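PDB 4ESN: NusG domain II-containing protein from Ruminococcus gnavus, which is of unknown function but binds a zinc ion through a small, mostly beta domain of the NusG domain II family. Local coordinates for residues R47-N52 and K56-D61. Numbering follows the deposited sequence. Where two conformers were deposited one is given.
Sequences RLRIQN and KMEWAD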
loop_
_atom_site.group_PDB
_atom_site.type_symbol
_atom_site.label_atom_id
_atom_site.label_comp_id
_atom_site.label_asym_id
_atom_site.label_seq_id
_atom_site.Cartn_x
_atom_site.Cartn_y
_atom_site.Cartn_z
ATOM N N ARG A 47 13.142 7.053 -2.429
ATOM C CA ARG A 47 13.525 7.036 -3.827
ATOM C C ARG A 47 13.009 5.763 -4.448
ATOM O O ARG A 47 13.338 4.658 -3.993
ATOM C CB ARG A 47 15.031 7.221 -4.008
ATOM C CG ARG A 47 15.458 7.257 -5.480
ATOM C CD ARG A 47 16.888 7.737 -5.667
ATOM N NE ARG A 47 17.862 6.828 -5.066
ATOM C CZ ARG A 47 18.536 7.073 -3.949
ATOM N NH1 ARG A 47 18.358 8.222 -3.295
ATOM N NH2 ARG A 47 19.411 6.187 -3.489
ATOM N N LEU A 48 12.168 5.929 -5.478
ATOM C CA LEU A 48 11.557 4.830 -6.226
ATOM C C LEU A 48 12.315 4.579 -7.491
ATOM O O LEU A 48 12.660 5.517 -8.196
ATOM C CB LEU A 48 10.098 5.185 -6.554
ATOM C CG LEU A 48 9.268 4.100 -7.251
ATOM C CD1 LEU A 48 8.901 2.986 -6.266
ATOM C CD2 LEU A 48 8.026 4.708 -7.879
ATOM N N ARG A 49 12.563 3.308 -7.806
ATOM C CA ARG A 49 13.228 2.964 -9.057
ATOM C C ARG A 49 12.249 2.182 -9.962
ATOM O O ARG A 49 11.644 1.184 -9.535
ATOM C CB ARG A 49 14.507 2.159 -8.777
ATOM C CG ARG A 49 15.287 1.640 -10.035
ATOM C CD ARG A 49 15.688 2.712 -11.053
ATOM N NE ARG A 49 16.159 2.113 -12.313
ATOM C CZ ARG A 49 16.516 2.788 -13.403
ATOM N NH1 ARG A 49 16.506 4.113 -13.408
ATOM N NH2 ARG A 49 16.919 2.141 -14.486
ATOM N N ILE A 50 12.054 2.672 -11.187
ATOM C CA ILE A 50 11.280 1.956 -12.177
ATOM C C ILE A 50 12.316 1.358 -13.115
ATOM O O ILE A 50 13.110 2.082 -13.713
ATOM C CB ILE A 50 10.181 2.781 -12.882
ATOM C CG1 ILE A 50 9.098 3.198 -11.856
ATOM C CG2 ILE A 50 9.562 1.946 -14.046
ATOM C CD1 ILE A 50 8.238 4.267 -12.294
ATOM N N GLN A 51 12.353 0.035 -13.187
ATOM C CA GLN A 51 13.336 -0.686 -13.979
ATOM C C GLN A 51 12.751 -1.985 -14.440
ATOM O O GLN A 51 12.163 -2.711 -13.630
ATOM C CB GLN A 51 14.577 -0.931 -13.110
ATOM C CG GLN A 51 15.759 -1.584 -13.812
ATOM C CD GLN A 51 17.020 -1.277 -13.052
ATOM O OE1 GLN A 51 17.676 -0.272 -13.309
ATOM N NE2 GLN A 51 17.356 -2.090 -12.053
ATOM N N ASN A 52 12.929 -2.298 -15.737
ATOM C CA ASN A 52 12.450 -3.532 -16.367
ATOM C C ASN A 52 10.938 -3.780 -16.121
ATOM O O ASN A 52 10.544 -4.908 -15.827
ATOM C CB ASN A 52 13.285 -4.722 -15.897
ATOM C CG ASN A 52 14.755 -4.607 -16.219
ATOM O OD1 ASN A 52 15.176 -3.947 -17.178
ATOM N ND2 ASN A 52 15.563 -5.293 -15.438
ATOM N N LYS A 56 10.192 -0.408 -7.544
ATOM C CA LYS A 56 10.815 -0.869 -6.298
ATOM C C LYS A 56 11.296 0.332 -5.495
ATOM O O LYS A 56 11.826 1.272 -6.084
ATOM C CB LYS A 56 12.011 -1.797 -6.647
ATOM C CG LYS A 56 12.781 -2.402 -5.471
ATOM C CD LYS A 56 12.242 -3.760 -5.051
ATOM C CE LYS A 56 13.126 -4.422 -4.020
ATOM N NZ LYS A 56 12.625 -5.769 -3.637
HETATM N N MSE A 57 11.147 0.300 -4.180
HETATM C CA MSE A 57 11.675 1.366 -3.320
HETATM C C MSE A 57 13.162 1.087 -3.187
HETATM O O MSE A 57 13.538 0.083 -2.578
HETATM C CB MSE A 57 10.984 1.424 -1.945
HETATM C CG MSE A 57 11.283 2.751 -1.223
HETATM SE SE MSE A 57 10.356 4.259 -2.085
HETATM C CE MSE A 57 8.517 3.880 -1.395
ATOM N N GLU A 58 13.995 1.896 -3.847
ATOM C CA GLU A 58 15.447 1.709 -3.839
ATOM C C GLU A 58 16.106 2.195 -2.522
ATOM O O GLU A 58 17.118 1.633 -2.087
ATOM C CB GLU A 58 16.036 2.479 -5.028
ATOM C CG GLU A 58 17.540 2.340 -5.162
ATOM C CD GLU A 58 18.110 3.185 -6.279
ATOM O OE1 GLU A 58 17.919 2.810 -7.455
ATOM O OE2 GLU A 58 18.663 4.267 -5.979
ATOM N N TRP A 59 15.599 3.296 -1.958
ATOM C CA TRP A 59 16.173 3.932 -0.774
ATOM C C TRP A 59 15.090 4.665 -0.028
ATOM O O TRP A 59 14.132 5.139 -0.636
ATOM C CB TRP A 59 17.298 4.921 -1.197
ATOM C CG TRP A 59 17.887 5.729 -0.069
ATOM C CD1 TRP A 59 18.885 5.342 0.782
ATOM C CD2 TRP A 59 17.419 6.996 0.410
ATOM N NE1 TRP A 59 19.107 6.316 1.719
ATOM C CE2 TRP A 59 18.186 7.321 1.549
ATOM C CE3 TRP A 59 16.388 7.876 0.010
ATOM C CZ2 TRP A 59 18.017 8.530 2.251
ATOM C CZ3 TRP A 59 16.213 9.065 0.711
ATOM C CH2 TRP A 59 17.027 9.387 1.807
ATOM N N ALA A 60 15.257 4.776 1.294
ATOM C CA ALA A 60 14.391 5.529 2.188
ATOM C C ALA A 60 15.160 5.890 3.438
ATOM O O ALA A 60 16.042 5.125 3.854
ATOM C CB ALA A 60 13.145 4.736 2.530
ATOM N N ASP A 61 14.813 7.043 4.054
ATOM C CA ASP A 61 15.431 7.509 5.304
ATOM C C ASP A 61 14.624 7.050 6.548
ATOM O O ASP A 61 14.933 7.470 7.663
ATOM C CB ASP A 61 15.590 9.047 5.294
ATOM C CG ASP A 61 14.325 9.874 5.504
ATOM O OD1 ASP A 61 13.205 9.302 5.429
ATOM O OD2 ASP A 61 14.448 11.097 5.719
#
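Trp59 CB lies over the rim of one face of the Arg47 guanidinium, 3.4 Å from NH2; the indole and guanidinium planes are nearly parallel, but the ring meets NH2 obliquely and does not stack on it. At the guanidinium edge, in plane, sits Glu58 OE2. That single oxygen takes both bonds of a side-on salt bridge, from Arg47 NE at 2.8 Å, which comes from above the carboxylate plane, and, on its anti lone pair, from NH2; the carboxylate is rotated 66° against the guanidinium. After an extended start, the arginine chain bends at chi3 (64°), which swings NE toward the acid. Glu58 OE1, meanwhile, rests against Arg49 CB at 3.7 Å. With an alanine here in place of Arg47, Glu58 is likely to lose the charged mate of its carboxylate, and Trp59 CB the guanidinium beside it.

Beneath these side chains Arg47 O receives two amides, Glu58 N at 2.8 Å and, weakly, Trp59 N at 3.3 Å, while Arg47 N donates to Trp59 O. Arg49 and Lys56 form a hydrogen-bonded pair, with Arg49 N nearly straight onto Lys56 O (179°). On the other face of the sheet Leu48 and selenomethionine Met57 are buried against Val89 of strand 87-92, and Met57 also touches the zinc ligand Cys67. With Glu58 and Trp59 both opposite Arg47, this is a classic beta bulge in an antiparallel hairpin, whose Leu48 and Met57 face turns to the core, with Met57 beside the zinc site of the NusG domain II fold.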